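Local structure of Xaa-Pro Dipeptidase (Alteromonas macleodii, 2QS8) at residues G281-E286 against G330-G335; D67-F72 against I253-F258. The protein probably cleaves peptides as a metal-dependent dipeptidase or carboxypeptidase of the amidohydrolase superfamily, with methionine bound in its TIM-barrel active site. One frame throughout, in Å; residues are numbered along the deposited sequence.

Interaction 1. Residues G281-E286 against G330-G335; sequences GEFVAE and GVQKHG. With MET (methionine), chain D.
Phe283 reaches out from the helix that holds 281-286 and lays its ring against Val331 and Gln332, two residues of an irregular loop at the mouth of the barrel. With CG anti to the backbone N (chi1 -173°), the ring is carried toward that loop. Both partners come from the same side of the ring plane. Toward the CD2 side of the ring, Phe283 CD2 lies 3.5 Å from Val331 CG1; toward the CD1 side, Phe283 CD1 lies 3.6 Å from Gln332 CB. Over the face itself, offset toward the rim, Gln332 CA makes a CH-pi contact 4.1 Å from the Phe283 ring centroid. While CA and CB of Gln332 pack on the ring, the bend at chi2 (-85°) carries the amide off, and NE2 is hydrogen-bonded to the carbonyl of Thr327. One helical residue further on, Val284 CG1 only grazes Val331 CG1, at 4.5 Å, while its CG2 faces the bound methionine, 4.2 Å from the ligand SD. The first turn of the same helix also closes on the ligand, with Gly281 N 3.4 Å from CE of the methionine. No hydrogen bond joins segment 281-286 to loop 330-335, and Gln332 NE2 is satisfied by Thr327 O. The contact therefore depends on fit of shape, with no directional bond across it, between a helix and a loop that both border the ligand site.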
loop_
_atom_site.group_PDB
_atom_site.type_symbol
_atom_site.label_atom_id
_atom_site.label_comp_id
_atom_site.label_asym_id
_atom_site.label_seq_id
_atom_site.Cartn_x
_atom_site.Cartn_y
_atom_site.Cartn_z
ATOM N N GLY A 281 21.698 -4.829 30.647
ATOM C CA GLY A 281 22.795 -5.471 29.951
ATOM C C GLY A 281 23.436 -6.521 30.843
ATOM O O GLY A 281 23.576 -7.682 30.451
ATOM N N GLU A 282 23.811 -6.108 32.053
ATOM C CA GLU A 282 24.431 -7.003 33.023
ATOM C C GLU A 282 23.471 -8.138 33.387
ATOM O O GLU A 282 23.900 -9.254 33.683
ATOM C CB GLU A 282 24.819 -6.226 34.289
ATOM C CG GLU A 282 25.862 -5.142 34.071
ATOM C CD GLU A 282 27.215 -5.701 33.665
ATOM O OE1 GLU A 282 27.724 -6.585 34.382
ATOM O OE2 GLU A 282 27.773 -5.254 32.642
ATOM N N PHE A 283 22.174 -7.842 33.361
ATOM C CA PHE A 283 21.152 -8.831 33.694
ATOM C C PHE A 283 21.156 -10.024 32.730
ATOM O O PHE A 283 21.265 -11.173 33.157
ATOM C CB PHE A 283 19.764 -8.190 33.679
ATOM C CG PHE A 283 18.675 -9.099 34.171
ATOM C CD1 PHE A 283 18.394 -9.194 35.527
ATOM C CD2 PHE A 283 17.946 -9.879 33.284
ATOM C CE1 PHE A 283 17.408 -10.049 35.992
ATOM C CE2 PHE A 283 16.955 -10.740 33.742
ATOM C CZ PHE A 283 16.687 -10.824 35.098
ATOM N N VAL A 284 21.042 -9.750 31.437
ATOM C CA VAL A 284 21.012 -10.825 30.459
ATOM C C VAL A 284 22.338 -11.571 30.378
ATOM O O VAL A 284 22.363 -12.755 30.039
ATOM C CB VAL A 284 20.596 -10.319 29.043
ATOM C CG1 VAL A 284 19.194 -9.730 29.091
ATOM C CG2 VAL A 284 21.575 -9.298 28.537
ATOM N N ALA A 285 23.435 -10.877 30.686
ATOM C CA ALA A 285 24.728 -11.542 30.682
ATOM C C ALA A 285 24.786 -12.649 31.726
ATOM O O ALA A 285 25.010 -13.798 31.419
ATOM C CB ALA A 285 25.842 -10.535 30.915
ATOM N N GLU A 286 24.524 -12.237 32.965
ATOM C CA GLU A 286 24.516 -13.155 34.094
ATOM C C GLU A 286 23.561 -14.316 33.846
ATOM O O GLU A 286 23.926 -15.477 34.028
ATOM C CB GLU A 286 24.099 -12.410 35.363
ATOM C CG GLU A 286 24.123 -13.249 36.634
ATOM C CD GLU A 286 23.228 -12.680 37.734
ATOM O OE1 GLU A 286 23.268 -11.446 37.966
ATOM O OE2 GLU A 286 22.487 -13.465 38.370
ATOM N N GLY A 330 12.046 -3.942 33.848
ATOM C CA GLY A 330 10.946 -4.694 33.263
ATOM C C GLY A 330 11.605 -5.963 32.746
ATOM O O GLY A 330 10.958 -6.967 32.468
ATOM N N VAL A 331 12.911 -5.853 32.630
ATOM C CA VAL A 331 13.802 -6.914 32.368
ATOM C C VAL A 331 14.143 -7.363 33.765
ATOM O O VAL A 331 13.674 -8.388 34.238
ATOM C CB VAL A 331 15.060 -6.441 31.590
ATOM C CG1 VAL A 331 16.048 -7.577 31.453
ATOM C CG2 VAL A 331 14.654 -5.901 30.224
ATOM N N GLN A 332 14.986 -6.583 34.440
ATOM C CA GLN A 332 15.274 -6.851 35.846
ATOM C C GLN A 332 14.075 -6.378 36.639
ATOM O O GLN A 332 13.204 -5.698 36.092
ATOM C CB GLN A 332 16.566 -6.144 36.311
ATOM C CG GLN A 332 16.517 -4.627 36.241
ATOM C CD GLN A 332 16.874 -4.082 34.862
ATOM O OE1 GLN A 332 17.413 -4.815 34.027
ATOM N NE2 GLN A 332 16.678 -2.851 34.412
ATOM N N LYS A 333 14.014 -6.716 37.920
ATOM C CA LYS A 333 12.882 -6.312 38.756
ATOM C C LYS A 333 12.718 -4.793 38.857
ATOM O O LYS A 333 13.702 -4.052 38.861
ATOM C CB LYS A 333 13.042 -6.879 40.165
ATOM C CG LYS A 333 12.910 -8.389 40.293
ATOM C CD LYS A 333 11.456 -8.789 40.488
ATOM C CE LYS A 333 11.311 -9.940 41.480
ATOM N NZ LYS A 333 12.118 -11.130 41.098
ATOM N N HIS A 334 11.469 -4.340 38.944
ATOM C CA HIS A 334 11.173 -2.918 39.079
ATOM C C HIS A 334 11.514 -2.544 40.507
ATOM O O HIS A 334 11.285 -3.334 41.427
ATOM C CB HIS A 334 9.684 -2.641 38.820
ATOM C CG HIS A 334 9.287 -2.744 37.381
ATOM N ND1 HIS A 334 9.554 -1.751 36.463
ATOM C CD2 HIS A 334 8.699 -3.750 36.689
ATOM C CE1 HIS A 334 9.151 -2.144 35.268
ATOM N NE2 HIS A 334 8.630 -3.352 35.377
ATOM N N GLY A 335 12.060 -1.350 40.702
ATOM C CA GLY A 335 12.424 -0.930 42.042
ATOM C C GLY A 335 13.916 -1.045 42.313
ATOM O O GLY A 335 14.418 -0.553 43.325
HETATM N N MET D . 15.371 -5.271 26.079
HETATM C CA MET D . 16.685 -5.286 25.373
HETATM C C MET D . 16.730 -6.349 24.278
HETATM O O MET D . 17.548 -6.194 23.348
HETATM C CB MET D . 17.807 -5.553 26.374
HETATM C CG MET D . 19.178 -5.519 25.756
HETATM S SD MET D . 20.428 -5.613 26.989
HETATM C CE MET D . 20.221 -4.027 27.747
HETATM O OXT MET D . 15.953 -7.324 24.372
#

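Interaction 2. Residues D67-F72 against I253-F258; sequences DMHVHF and IEHGTF. With MG (magnesium ion), chain C.
His69 turns its CG anti to the backbone N (chi1 -163°), and Glu254 bends at chi2 (-64°), two torsions that bring imidazole and carboxylate together inside the TIM barrel of this amidohydrolase. His69 belongs to the His-X-His motif at the end of the first barrel strand, a signature of the superfamily. His69 ND1 donates to Glu254 OE1 over 2.8 Å, at a nearly straight 172°. The acceptor lies in the imidazole plane, whereas the nitrogen meets the anti side of the carboxylate, somewhat out of its plane. On the far side of the ring, His69 NE2 is 2.4 Å from the magnesium ion, and together the hydrogen bond and this metal bond fix the rotation of the imidazole. Glu254 OE2 is occupied in turn by a salt bridge to Arg111 and a hydrogen bond from Ser252, so the buried carboxylate has partners on both oxygens; its negative charge would be expected to make the His69 ring a stronger metal ligand. His71 supplies the second imidazole through NE2, and Asp328 completes the protein ligands of the metal. Alongside, the His255 ring sits obliquely to that of His69, with His69 CE1 3.7 Å from His255 NE2. His255 ND1 is tied to Thr277. At the root of the first metal ligand, an Asx turn steadies the chain: His69 N donates to Asp67 OD1 across 3.1 Å.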
loop_
_atom_site.group_PDB
_atom_site.type_symbol
_atom_site.label_atom_id
_atom_site.label_comp_id
_atom_site.label_asym_id
_atom_site.label_seq_id
_atom_site.Cartn_x
_atom_site.Cartn_y
_atom_site.Cartn_z
ATOM N N ASP A 67 13.665 7.954 35.080
ATOM C CA ASP A 67 14.141 6.762 34.377
ATOM C C ASP A 67 13.546 6.830 32.967
ATOM O O ASP A 67 12.343 6.727 32.788
ATOM C CB ASP A 67 13.672 5.490 35.104
ATOM C CG ASP A 67 14.390 4.239 34.623
ATOM O OD1 ASP A 67 14.764 4.180 33.434
ATOM O OD2 ASP A 67 14.568 3.304 35.437
HETATM N N MSE A 68 14.405 7.027 31.972
HETATM C CA MSE A 68 13.966 7.153 30.580
HETATM C C MSE A 68 13.587 5.838 29.885
HETATM O O MSE A 68 13.252 5.855 28.700
HETATM C CB MSE A 68 15.069 7.807 29.751
HETATM C CG MSE A 68 15.526 9.173 30.220
HETATM SE SE MSE A 68 13.994 10.368 30.101
HETATM C CE MSE A 68 13.718 10.580 28.190
ATOM N N HIS A 69 13.653 4.710 30.590
ATOM C CA HIS A 69 13.359 3.437 29.938
ATOM C C HIS A 69 12.831 2.365 30.884
ATOM O O HIS A 69 13.600 1.590 31.456
ATOM C CB HIS A 69 14.627 2.942 29.235
ATOM C CG HIS A 69 14.392 1.878 28.205
ATOM N ND1 HIS A 69 14.802 2.014 26.896
ATOM C CD2 HIS A 69 13.842 0.646 28.303
ATOM C CE1 HIS A 69 14.518 0.906 26.233
ATOM N NE2 HIS A 69 13.936 0.061 27.064
ATOM N N VAL A 70 11.514 2.323 31.042
ATOM C CA VAL A 70 10.899 1.336 31.922
ATOM C C VAL A 70 9.730 0.647 31.223
ATOM O O VAL A 70 9.169 1.185 30.267
ATOM C CB VAL A 70 10.382 1.976 33.245
ATOM C CG1 VAL A 70 11.546 2.620 34.007
ATOM C CG2 VAL A 70 9.298 2.995 32.947
ATOM N N HIS A 71 9.382 -0.545 31.700
ATOM C CA HIS A 71 8.278 -1.312 31.129
ATOM C C HIS A 71 7.338 -1.819 32.225
ATOM O O HIS A 71 7.252 -3.027 32.470
ATOM C CB HIS A 71 8.807 -2.516 30.335
ATOM C CG HIS A 71 9.666 -2.151 29.168
ATOM N ND1 HIS A 71 9.170 -1.523 28.044
ATOM C CD2 HIS A 71 10.990 -2.336 28.943
ATOM C CE1 HIS A 71 10.149 -1.343 27.177
ATOM N NE2 HIS A 71 11.264 -1.826 27.697
ATOM N N PHE A 72 6.640 -0.909 32.890
ATOM C CA PHE A 72 5.714 -1.325 33.934
ATOM C C PHE A 72 4.743 -2.316 33.301
ATOM O O PHE A 72 4.286 -2.107 32.174
ATOM C CB PHE A 72 4.911 -0.140 34.482
ATOM C CG PHE A 72 5.745 0.932 35.151
ATOM C CD1 PHE A 72 6.926 0.619 35.819
ATOM C CD2 PHE A 72 5.302 2.247 35.168
ATOM C CE1 PHE A 72 7.648 1.607 36.497
ATOM C CE2 PHE A 72 6.012 3.242 35.843
ATOM C CZ PHE A 72 7.186 2.921 36.508
ATOM N N ILE A 253 18.826 7.100 21.666
ATOM C CA ILE A 253 19.187 5.749 21.290
ATOM C C ILE A 253 19.235 4.953 22.597
ATOM O O ILE A 253 19.904 5.357 23.552
ATOM C CB ILE A 253 20.583 5.695 20.632
ATOM C CG1 ILE A 253 20.584 6.446 19.293
ATOM C CG2 ILE A 253 21.008 4.251 20.464
ATOM C CD1 ILE A 253 19.581 5.926 18.289
ATOM N N GLU A 254 18.517 3.839 22.645
ATOM C CA GLU A 254 18.511 3.005 23.841
ATOM C C GLU A 254 19.507 1.866 23.655
ATOM O O GLU A 254 19.603 1.302 22.570
ATOM C CB GLU A 254 17.109 2.431 24.076
ATOM C CG GLU A 254 15.958 3.414 23.828
ATOM C CD GLU A 254 15.956 4.609 24.778
ATOM O OE1 GLU A 254 15.945 4.395 26.006
ATOM O OE2 GLU A 254 15.954 5.761 24.291
ATOM N N HIS A 255 20.256 1.537 24.708
ATOM C CA HIS A 255 21.247 0.451 24.665
ATOM C C HIS A 255 22.524 0.738 23.847
ATOM O O HIS A 255 23.633 0.663 24.380
ATOM C CB HIS A 255 20.594 -0.837 24.144
ATOM C CG HIS A 255 19.199 -1.053 24.636
ATOM N ND1 HIS A 255 18.866 -1.030 25.972
ATOM C CD2 HIS A 255 18.046 -1.286 23.970
ATOM C CE1 HIS A 255 17.568 -1.241 26.108
ATOM N NE2 HIS A 255 17.049 -1.398 24.906
ATOM N N GLY A 256 22.354 1.042 22.558
ATOM C CA GLY A 256 23.477 1.337 21.674
ATOM C C GLY A 256 24.705 0.461 21.864
ATOM O O GLY A 256 25.841 0.925 21.740
ATOM N N THR A 257 24.466 -0.818 22.133
ATOM C CA THR A 257 25.513 -1.792 22.401
ATOM C C THR A 257 26.751 -1.777 21.508
ATOM O O THR A 257 27.865 -1.766 22.015
ATOM C CB THR A 257 24.911 -3.212 22.408
ATOM O OG1 THR A 257 23.824 -3.247 23.336
ATOM C CG2 THR A 257 25.957 -4.253 22.800
ATOM N N PHE A 258 26.573 -1.782 20.193
ATOM C CA PHE A 258 27.723 -1.797 19.291
ATOM C C PHE A 258 27.956 -0.451 18.615
ATOM O O PHE A 258 28.364 -0.361 17.451
ATOM C CB PHE A 258 27.551 -2.914 18.267
ATOM C CG PHE A 258 27.299 -4.255 18.894
ATOM C CD1 PHE A 258 28.284 -4.878 19.662
ATOM C CD2 PHE A 258 26.060 -4.874 18.766
ATOM C CE1 PHE A 258 28.030 -6.089 20.294
ATOM C CE2 PHE A 258 25.799 -6.076 19.391
ATOM C CZ PHE A 258 26.781 -6.689 20.158
HETATM MG MG MG C . 13.103 -2.145 26.587
#

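In the fold
Interactions 1 and 2, with centres 12 Å apart, border one active site. Interaction 2 supplies two of the metal ligands from its 67-72 side, and the His255 side chain is about 4 Å from the bound methionine; interaction 1 brings Gly281 to the methyl end of the same ligand, while the Val331 side chain comes to about 5 Å from the magnesium ion. Their segments also touch directly. His334 CE1 packs 3.6 Å from Phe72 CD1, and Gly330 CA lies 4.2 Å from His71 CB, so the loop of interaction 1 rests against the metal-binding segment. Asp328, just before that loop, binds the metal and hydrogen-bonds the methionine, linking both sites.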